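Local coordinates for plasmid pRiA4b Orf3-like domain-containing protein (Methanosarcina mazei, PDB 2I1S) that is of unknown function but belongs to the plasmid pRiA4b ORF-3-like family, built around a mixed beta-sheet, at residues A[53-58]-A[83-88]. Numbering follows the deposited sequence.
Sequences HEFEMV and VSEKKA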
loop_
_atom_site.group_PDB
_atom_site.type_symbol
_atom_site.label_atom_id
_atom_site.label_comp_id
_atom_site.label_asym_id
_atom_site.label_seq_id
_atom_site.Cartn_x
_atom_site.Cartn_y
_atom_site.Cartn_z
ATOM N N HIS A 53 -4.517 -9.085 6.181
ATOM C CA HIS A 53 -4.281 -7.643 6.285
ATOM C C HIS A 53 -5.158 -6.960 7.356
ATOM O O HIS A 53 -6.130 -7.534 7.839
ATOM C CB HIS A 53 -4.435 -6.964 4.919
ATOM C CG HIS A 53 -5.836 -6.640 4.580
ATOM N ND1 HIS A 53 -6.653 -7.518 3.899
ATOM C CD2 HIS A 53 -6.593 -5.557 4.873
ATOM C CE1 HIS A 53 -7.851 -6.973 3.769
ATOM N NE2 HIS A 53 -7.843 -5.792 4.363
ATOM N N GLU A 54 -4.790 -5.748 7.761
ATOM C CA GLU A 54 -5.700 -4.897 8.526
ATOM C C GLU A 54 -5.243 -3.453 8.491
ATOM O O GLU A 54 -4.084 -3.193 8.201
ATOM C CB GLU A 54 -5.922 -5.397 9.960
ATOM C CG GLU A 54 -4.816 -5.126 10.933
ATOM C CD GLU A 54 -5.273 -5.378 12.369
ATOM O OE1 GLU A 54 -6.448 -5.786 12.548
ATOM O OE2 GLU A 54 -4.458 -5.172 13.313
ATOM N N PHE A 55 -6.190 -2.546 8.704
ATOM C CA PHE A 55 -5.944 -1.134 8.871
ATOM C C PHE A 55 -6.068 -0.801 10.373
ATOM O O PHE A 55 -6.869 -1.418 11.095
ATOM C CB PHE A 55 -6.964 -0.291 8.102
ATOM C CG PHE A 55 -7.046 -0.595 6.621
ATOM C CD1 PHE A 55 -6.338 0.178 5.699
ATOM C CD2 PHE A 55 -7.856 -1.647 6.143
ATOM C CE1 PHE A 55 -6.410 -0.101 4.326
ATOM C CE2 PHE A 55 -7.937 -1.929 4.780
ATOM C CZ PHE A 55 -7.193 -1.139 3.858
ATOM N N GLU A 56 -5.237 0.133 10.824
ATOM C CA GLU A 56 -5.382 0.799 12.113
ATOM C C GLU A 56 -5.576 2.293 11.828
ATOM O O GLU A 56 -4.744 2.916 11.176
ATOM C CB GLU A 56 -4.112 0.664 12.947
ATOM C CG GLU A 56 -3.909 -0.647 13.668
ATOM C CD GLU A 56 -2.640 -0.641 14.526
ATOM O OE1 GLU A 56 -1.980 0.441 14.664
ATOM O OE2 GLU A 56 -2.308 -1.730 15.065
ATOM N N MET A 57 -6.655 2.871 12.331
ATOM C CA MET A 57 -6.910 4.312 12.134
ATOM C C MET A 57 -7.673 4.872 13.338
ATOM O O MET A 57 -8.527 4.180 13.911
ATOM C CB MET A 57 -7.677 4.514 10.813
ATOM C CG MET A 57 -7.916 5.939 10.396
ATOM S SD MET A 57 -8.219 6.128 8.629
ATOM C CE MET A 57 -7.698 7.809 8.539
ATOM N N VAL A 58 -7.341 6.102 13.744
ATOM C CA VAL A 58 -8.192 6.883 14.658
ATOM C C VAL A 58 -9.592 7.149 14.053
ATOM O O VAL A 58 -9.716 7.619 12.904
ATOM C CB VAL A 58 -7.531 8.250 15.045
ATOM C CG1 VAL A 58 -8.537 9.188 15.675
ATOM C CG2 VAL A 58 -6.347 8.035 15.968
ATOM N N VAL A 83 -13.645 -3.630 13.287
ATOM C CA VAL A 83 -14.585 -2.926 12.401
ATOM C C VAL A 83 -14.486 -3.547 11.001
ATOM O O VAL A 83 -13.375 -3.771 10.504
ATOM C CB VAL A 83 -14.275 -1.378 12.351
ATOM C CG1 VAL A 83 -15.098 -0.653 11.283
ATOM C CG2 VAL A 83 -14.488 -0.723 13.736
ATOM N N SER A 84 -15.641 -3.838 10.394
ATOM C CA SER A 84 -15.725 -4.509 9.088
ATOM C C SER A 84 -15.366 -3.574 7.959
ATOM O O SER A 84 -16.010 -2.550 7.772
ATOM C CB SER A 84 -17.130 -5.090 8.844
ATOM O OG SER A 84 -17.302 -5.501 7.498
ATOM N N GLU A 85 -14.338 -3.944 7.212
ATOM C CA GLU A 85 -13.831 -3.150 6.114
ATOM C C GLU A 85 -14.800 -3.062 4.943
ATOM O O GLU A 85 -14.701 -2.149 4.141
ATOM C CB GLU A 85 -12.476 -3.723 5.641
ATOM C CG GLU A 85 -12.507 -5.194 5.126
ATOM C CD GLU A 85 -11.162 -5.645 4.553
ATOM O OE1 GLU A 85 -10.302 -4.786 4.319
ATOM O OE2 GLU A 85 -10.946 -6.859 4.350
ATOM N N LYS A 86 -15.693 -4.042 4.812
ATOM C CA LYS A 86 -16.726 -4.016 3.758
ATOM C C LYS A 86 -17.734 -2.923 4.086
ATOM O O LYS A 86 -18.316 -2.337 3.185
ATOM C CB LYS A 86 -17.469 -5.366 3.623
ATOM C CG LYS A 86 -16.634 -6.492 3.068
ATOM C CD LYS A 86 -17.474 -7.719 2.768
ATOM C CE LYS A 86 -16.638 -8.771 2.019
ATOM N NZ LYS A 86 -17.293 -10.095 1.870
ATOM N N LYS A 87 -17.917 -2.669 5.389
ATOM C CA LYS A 87 -18.825 -1.651 5.928
ATOM C C LYS A 87 -18.189 -0.274 6.132
ATOM O O LYS A 87 -18.784 0.732 5.773
ATOM C CB LYS A 87 -19.402 -2.139 7.260
ATOM C CG LYS A 87 -20.498 -3.187 7.086
ATOM C CD LYS A 87 -20.677 -4.011 8.340
ATOM C CE LYS A 87 -22.096 -4.552 8.419
ATOM N NZ LYS A 87 -22.235 -5.386 9.629
ATOM N N ALA A 88 -16.995 -0.241 6.728
ATOM C CA ALA A 88 -16.267 1.000 7.014
ATOM C C ALA A 88 -15.987 1.758 5.720
ATOM O O ALA A 88 -15.433 1.192 4.753
ATOM C CB ALA A 88 -14.996 0.701 7.744
#
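A His-carboxylate hydrogen bond between H53 and E85 ties strand 53-58 to the turn that follows strand 82-84, across the end of strand 65-69, which lies between the two in the mixed sheet and where E85 packs on I68 and the adjoining A70. The NE2 of H53 donates to OE1 of E85 over 2.7 Å, with an N-H...O angle of 153°. The acceptor sits practically in the imidazole plane and is met on the syn side, somewhat out of the carboxylate plane, the carboxylate being turned 42° from the ring. E85 reaches this far because CG stands between its backbone N and carbonyl carbon (chi1 60°) and the chain then runs extended, while H53 comes from the opposite direction. Two residues along the strand, F55 presents its ring edge to the same oxygen, CE2 lying 3.7 Å from OE1 of E85. F34 and L37 of helix 34-44 also pack on F55, while H38 stacks on the H53 ring and Y103 also meets it. Replacing E85 by alanine would remove the carboxylate, and H53 NE2 would probably lose this acceptor and the ring edge of F55 its polar neighbour. Behind the glutamate the chain bends back, A88 N bonding to S84 O at 2.7 Å. Such a His-carboxylate pair, with the glutamate buried, is a polar link between the edge strand's end and the strand two further in, beside helix 34-44.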